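Peptide chain release factor RF2 (Thermus thermophilus, PDB 2IHR) recognises the stop codons UGA and UAA on the ribosome and directs the termination of translation, including release of the finished peptide. Local coordinates at residues Ala144-Asp155 against Gln168-Leu179. Residues are numbered along the deposited sequence; the frame is centred on the assembly and turned at random.
Sequences AERQGFQVEVVD and QILVKGENAYGL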
loop_
_atom_site.group_PDB
_atom_site.type_symbol
_atom_site.label_atom_id
_atom_site.label_comp_id
_atom_site.label_asym_id
_atom_site.label_seq_id
_atom_site.Cartn_x
_atom_site.Cartn_y
_atom_site.Cartn_z
ATOM N N ALA A 144 -0.730 -10.568 3.570
ATOM C CA ALA A 144 -0.710 -9.957 4.888
ATOM C C ALA A 144 -0.210 -10.998 5.896
ATOM O O ALA A 144 0.697 -10.755 6.679
ATOM C CB ALA A 144 -2.121 -9.492 5.246
ATOM N N GLU A 145 -0.832 -12.160 5.836
ATOM C CA GLU A 145 -0.526 -13.311 6.666
ATOM C C GLU A 145 0.991 -13.445 6.823
ATOM O O GLU A 145 1.518 -13.334 7.924
ATOM C CB GLU A 145 -1.099 -14.552 5.961
ATOM C CG GLU A 145 -1.570 -15.719 6.801
ATOM C CD GLU A 145 -2.609 -16.583 6.040
ATOM O OE1 GLU A 145 -3.727 -16.063 5.722
ATOM O OE2 GLU A 145 -2.305 -17.777 5.757
ATOM N N ARG A 146 1.681 -13.666 5.708
ATOM C CA ARG A 146 3.122 -13.849 5.703
ATOM C C ARG A 146 3.962 -12.602 5.947
ATOM O O ARG A 146 5.195 -12.624 5.869
ATOM C CB ARG A 146 3.565 -14.551 4.400
ATOM C CG ARG A 146 3.158 -13.883 3.077
ATOM C CD ARG A 146 3.800 -14.576 1.850
ATOM N NE ARG A 146 3.122 -15.810 1.416
ATOM C CZ ARG A 146 3.729 -16.769 0.703
ATOM N NH1 ARG A 146 5.008 -16.639 0.362
ATOM N NH2 ARG A 146 3.070 -17.845 0.288
ATOM N N GLN A 147 3.316 -11.511 6.296
ATOM C CA GLN A 147 4.086 -10.307 6.520
ATOM C C GLN A 147 3.939 -9.822 7.965
ATOM O O GLN A 147 4.583 -8.868 8.393
ATOM C CB GLN A 147 3.624 -9.245 5.523
ATOM C CG GLN A 147 4.734 -8.384 5.013
ATOM C CD GLN A 147 5.603 -9.122 4.044
ATOM O OE1 GLN A 147 6.679 -8.649 3.643
ATOM N NE2 GLN A 147 5.136 -10.299 3.638
ATOM N N GLY A 148 3.094 -10.513 8.714
ATOM C CA GLY A 148 2.851 -10.131 10.085
ATOM C C GLY A 148 1.910 -8.946 10.170
ATOM O O GLY A 148 2.123 -8.032 10.958
ATOM N N PHE A 149 0.874 -8.943 9.343
ATOM C CA PHE A 149 -0.095 -7.860 9.369
ATOM C C PHE A 149 -1.418 -8.489 9.749
ATOM O O PHE A 149 -1.654 -9.659 9.480
ATOM C CB PHE A 149 -0.254 -7.176 8.005
ATOM C CG PHE A 149 0.989 -6.500 7.487
ATOM C CD1 PHE A 149 2.052 -6.181 8.338
ATOM C CD2 PHE A 149 1.058 -6.098 6.144
ATOM C CE1 PHE A 149 3.181 -5.444 7.856
ATOM C CE2 PHE A 149 2.167 -5.372 5.646
ATOM C CZ PHE A 149 3.228 -5.037 6.498
ATOM N N GLN A 150 -2.277 -7.700 10.377
ATOM C CA GLN A 150 -3.590 -8.166 10.793
ATOM C C GLN A 150 -4.603 -7.721 9.749
ATOM O O GLN A 150 -4.546 -6.606 9.208
ATOM C CB GLN A 150 -3.945 -7.587 12.169
ATOM C CG GLN A 150 -2.936 -7.931 13.244
ATOM C CD GLN A 150 -2.842 -9.420 13.471
ATOM O OE1 GLN A 150 -3.699 -10.011 14.127
ATOM N NE2 GLN A 150 -1.807 -10.045 12.913
ATOM N N VAL A 151 -5.534 -8.609 9.473
ATOM C CA VAL A 151 -6.532 -8.327 8.481
ATOM C C VAL A 151 -7.916 -8.284 9.132
ATOM O O VAL A 151 -8.301 -9.194 9.876
ATOM C CB VAL A 151 -6.480 -9.417 7.323
ATOM C CG1 VAL A 151 -7.548 -9.141 6.249
ATOM C CG2 VAL A 151 -5.103 -9.429 6.682
ATOM N N GLU A 152 -8.651 -7.212 8.825
ATOM C CA GLU A 152 -10.003 -6.987 9.318
ATOM C C GLU A 152 -10.934 -6.942 8.117
ATOM O O GLU A 152 -10.933 -5.978 7.361
ATOM C CB GLU A 152 -10.056 -5.655 10.043
ATOM C CG GLU A 152 -10.658 -5.710 11.405
ATOM C CD GLU A 152 -9.906 -4.840 12.390
ATOM O OE1 GLU A 152 -8.791 -5.246 12.792
ATOM O OE2 GLU A 152 -10.422 -3.752 12.756
ATOM N N VAL A 153 -11.719 -7.983 7.908
ATOM C CA VAL A 153 -12.622 -7.945 6.776
ATOM C C VAL A 153 -13.724 -6.944 7.062
ATOM O O VAL A 153 -14.694 -7.256 7.749
ATOM C CB VAL A 153 -13.293 -9.281 6.526
ATOM C CG1 VAL A 153 -14.318 -9.134 5.336
ATOM C CG2 VAL A 153 -12.243 -10.340 6.292
ATOM N N VAL A 154 -13.581 -5.739 6.537
ATOM C CA VAL A 154 -14.593 -4.733 6.769
ATOM C C VAL A 154 -15.920 -5.200 6.222
ATOM O O VAL A 154 -16.941 -5.097 6.874
ATOM C CB VAL A 154 -14.222 -3.417 6.106
ATOM C CG1 VAL A 154 -15.409 -2.488 6.138
ATOM C CG2 VAL A 154 -13.014 -2.792 6.825
ATOM N N ASP A 155 -15.916 -5.754 5.028
ATOM C CA ASP A 155 -17.180 -6.187 4.451
ATOM C C ASP A 155 -16.879 -7.191 3.353
ATOM O O ASP A 155 -15.820 -7.160 2.770
ATOM C CB ASP A 155 -17.932 -4.954 3.894
ATOM C CG ASP A 155 -19.401 -5.246 3.556
ATOM O OD1 ASP A 155 -20.026 -6.083 4.236
ATOM O OD2 ASP A 155 -19.942 -4.622 2.621
ATOM N N GLN A 168 -13.777 -5.699 1.046
ATOM C CA GLN A 168 -12.981 -4.566 1.520
ATOM C C GLN A 168 -12.324 -4.870 2.865
ATOM O O GLN A 168 -12.995 -5.100 3.862
ATOM C CB GLN A 168 -13.839 -3.319 1.655
ATOM C CG GLN A 168 -13.072 -2.191 2.292
ATOM C CD GLN A 168 -13.900 -0.969 2.416
ATOM O OE1 GLN A 168 -14.823 -0.904 3.242
ATOM N NE2 GLN A 168 -13.607 0.018 1.575
ATOM N N ILE A 169 -10.996 -4.841 2.875
ATOM C CA ILE A 169 -10.243 -5.148 4.072
ATOM C C ILE A 169 -9.353 -4.033 4.603
ATOM O O ILE A 169 -9.063 -3.041 3.921
ATOM C CB ILE A 169 -9.390 -6.388 3.862
ATOM C CG1 ILE A 169 -8.250 -6.095 2.871
ATOM C CG2 ILE A 169 -10.276 -7.508 3.354
ATOM C CD1 ILE A 169 -7.154 -7.230 2.767
ATOM N N LEU A 170 -8.938 -4.226 5.854
ATOM C CA LEU A 170 -8.101 -3.286 6.564
ATOM C C LEU A 170 -6.909 -4.111 6.977
ATOM O O LEU A 170 -7.044 -5.105 7.729
ATOM C CB LEU A 170 -8.848 -2.769 7.786
ATOM C CG LEU A 170 -8.153 -1.762 8.702
ATOM C CD1 LEU A 170 -7.726 -0.570 7.939
ATOM C CD2 LEU A 170 -9.107 -1.397 9.797
ATOM N N VAL A 171 -5.748 -3.708 6.456
ATOM C CA VAL A 171 -4.503 -4.411 6.692
ATOM C C VAL A 171 -3.693 -3.544 7.608
ATOM O O VAL A 171 -3.239 -2.463 7.220
ATOM C CB VAL A 171 -3.756 -4.676 5.326
ATOM C CG1 VAL A 171 -2.364 -5.333 5.551
ATOM C CG2 VAL A 171 -4.619 -5.581 4.457
ATOM N N LYS A 172 -3.495 -4.047 8.821
ATOM C CA LYS A 172 -2.774 -3.321 9.860
ATOM C C LYS A 172 -1.343 -3.803 10.099
ATOM O O LYS A 172 -1.099 -4.962 10.434
ATOM C CB LYS A 172 -3.590 -3.403 11.146
ATOM C CG LYS A 172 -5.077 -3.039 10.986
ATOM C CD LYS A 172 -5.804 -3.391 12.251
ATOM C CE LYS A 172 -7.069 -2.579 12.407
ATOM N NZ LYS A 172 -7.556 -2.552 13.834
ATOM N N GLY A 173 -0.402 -2.883 9.922
ATOM C CA GLY A 173 1.008 -3.184 10.090
ATOM C C GLY A 173 1.791 -2.015 9.511
ATOM O O GLY A 173 1.241 -1.192 8.772
ATOM N N GLU A 174 3.080 -1.945 9.842
ATOM C CA GLU A 174 3.938 -0.865 9.383
ATOM C C GLU A 174 4.063 -0.845 7.875
ATOM O O GLU A 174 4.399 -1.847 7.252
ATOM C CB GLU A 174 5.316 -0.966 10.067
ATOM C CG GLU A 174 6.548 -0.991 9.163
ATOM C CD GLU A 174 6.734 -2.320 8.451
ATOM O OE1 GLU A 174 6.539 -3.370 9.100
ATOM O OE2 GLU A 174 7.087 -2.314 7.250
ATOM N N ASN A 175 3.751 0.301 7.283
ATOM C CA ASN A 175 3.856 0.447 5.841
ATOM C C ASN A 175 2.940 -0.454 5.062
ATOM O O ASN A 175 3.296 -0.878 3.962
ATOM C CB ASN A 175 5.269 0.160 5.385
ATOM C CG ASN A 175 6.248 1.160 5.904
ATOM O OD1 ASN A 175 6.110 2.369 5.655
ATOM N ND2 ASN A 175 7.254 0.677 6.624
ATOM N N ALA A 176 1.780 -0.765 5.637
ATOM C CA ALA A 176 0.814 -1.595 4.949
ATOM C C ALA A 176 0.435 -0.810 3.683
ATOM O O ALA A 176 0.603 -1.300 2.571
ATOM C CB ALA A 176 -0.387 -1.823 5.833
ATOM N N TYR A 177 -0.033 0.426 3.847
ATOM C CA TYR A 177 -0.391 1.249 2.706
ATOM C C TYR A 177 0.710 1.320 1.648
ATOM O O TYR A 177 0.517 0.959 0.481
ATOM C CB TYR A 177 -0.688 2.661 3.141
ATOM C CG TYR A 177 -1.065 3.482 1.946
ATOM C CD1 TYR A 177 -2.137 3.097 1.152
ATOM C CD2 TYR A 177 -0.279 4.562 1.524
ATOM C CE1 TYR A 177 -2.417 3.748 -0.046
ATOM C CE2 TYR A 177 -0.554 5.218 0.316
ATOM C CZ TYR A 177 -1.618 4.792 -0.458
ATOM O OH TYR A 177 -1.863 5.341 -1.683
ATOM N N GLY A 178 1.865 1.824 2.053
ATOM C CA GLY A 178 2.988 1.927 1.127
ATOM C C GLY A 178 3.254 0.697 0.261
ATOM O O GLY A 178 3.282 0.791 -0.972
ATOM N N LEU A 179 3.478 -0.450 0.905
ATOM C CA LEU A 179 3.729 -1.713 0.208
ATOM C C LEU A 179 2.607 -2.105 -0.734
ATOM O O LEU A 179 2.857 -2.456 -1.872
ATOM C CB LEU A 179 3.918 -2.855 1.207
ATOM C CG LEU A 179 5.145 -2.662 2.097
ATOM C CD1 LEU A 179 5.193 -3.784 3.128
ATOM C CD2 LEU A 179 6.410 -2.651 1.249
#
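Q150 and K172 pair through two backbone hydrogen bonds, K172 N to Q150 O at 2.8 Å and nearly straight (174°), Q150 N to K172 O at 3.0 Å. The next hydrogen-bonded pair, E152 with L170, is joined likewise, though L170 N reaches E152 O at a bent 142°, as befits the antiparallel hairpin of strands 150-158 and 164-172. A classic beta bulge then shifts the register: V154 and D155 both face Q168, whose O takes D155 N at 3.2 Å and, weakly, V154 N.

Among the apolar contacts, F149 does most, just ahead of its strand. With CG anti to the carbonyl carbon (chi1 -63°), it carries its ring past G173 toward the start of helix 176-180. CD2 meets V171 CG1 at 3.6 Å, L179 CD1 lies at the ring edge near CZ, and Q147 CB sits over the centre of one face. Cutting F149 back to an alanine is likely to leave V171 CG1 and L179 CD1 without the ring that bridges them. G173 CA lies 3.6 Å from F149 CD1, and any CB on G173 would run into the ring. On the sheet face that carries V171, V151 CG1 touches I169 CD1.

On the other face, extended K172 brings NZ to E152 OE1 (3.1 Å) and OE2, a salt bridge of weak bonds. Beside it, L274 of helix 268-294 packs on E152, V154 and L170. Directional backbone bonds thus fix the strands, while the weak salt bridge, between partly exposed residues, probably adds less than the F149 packing.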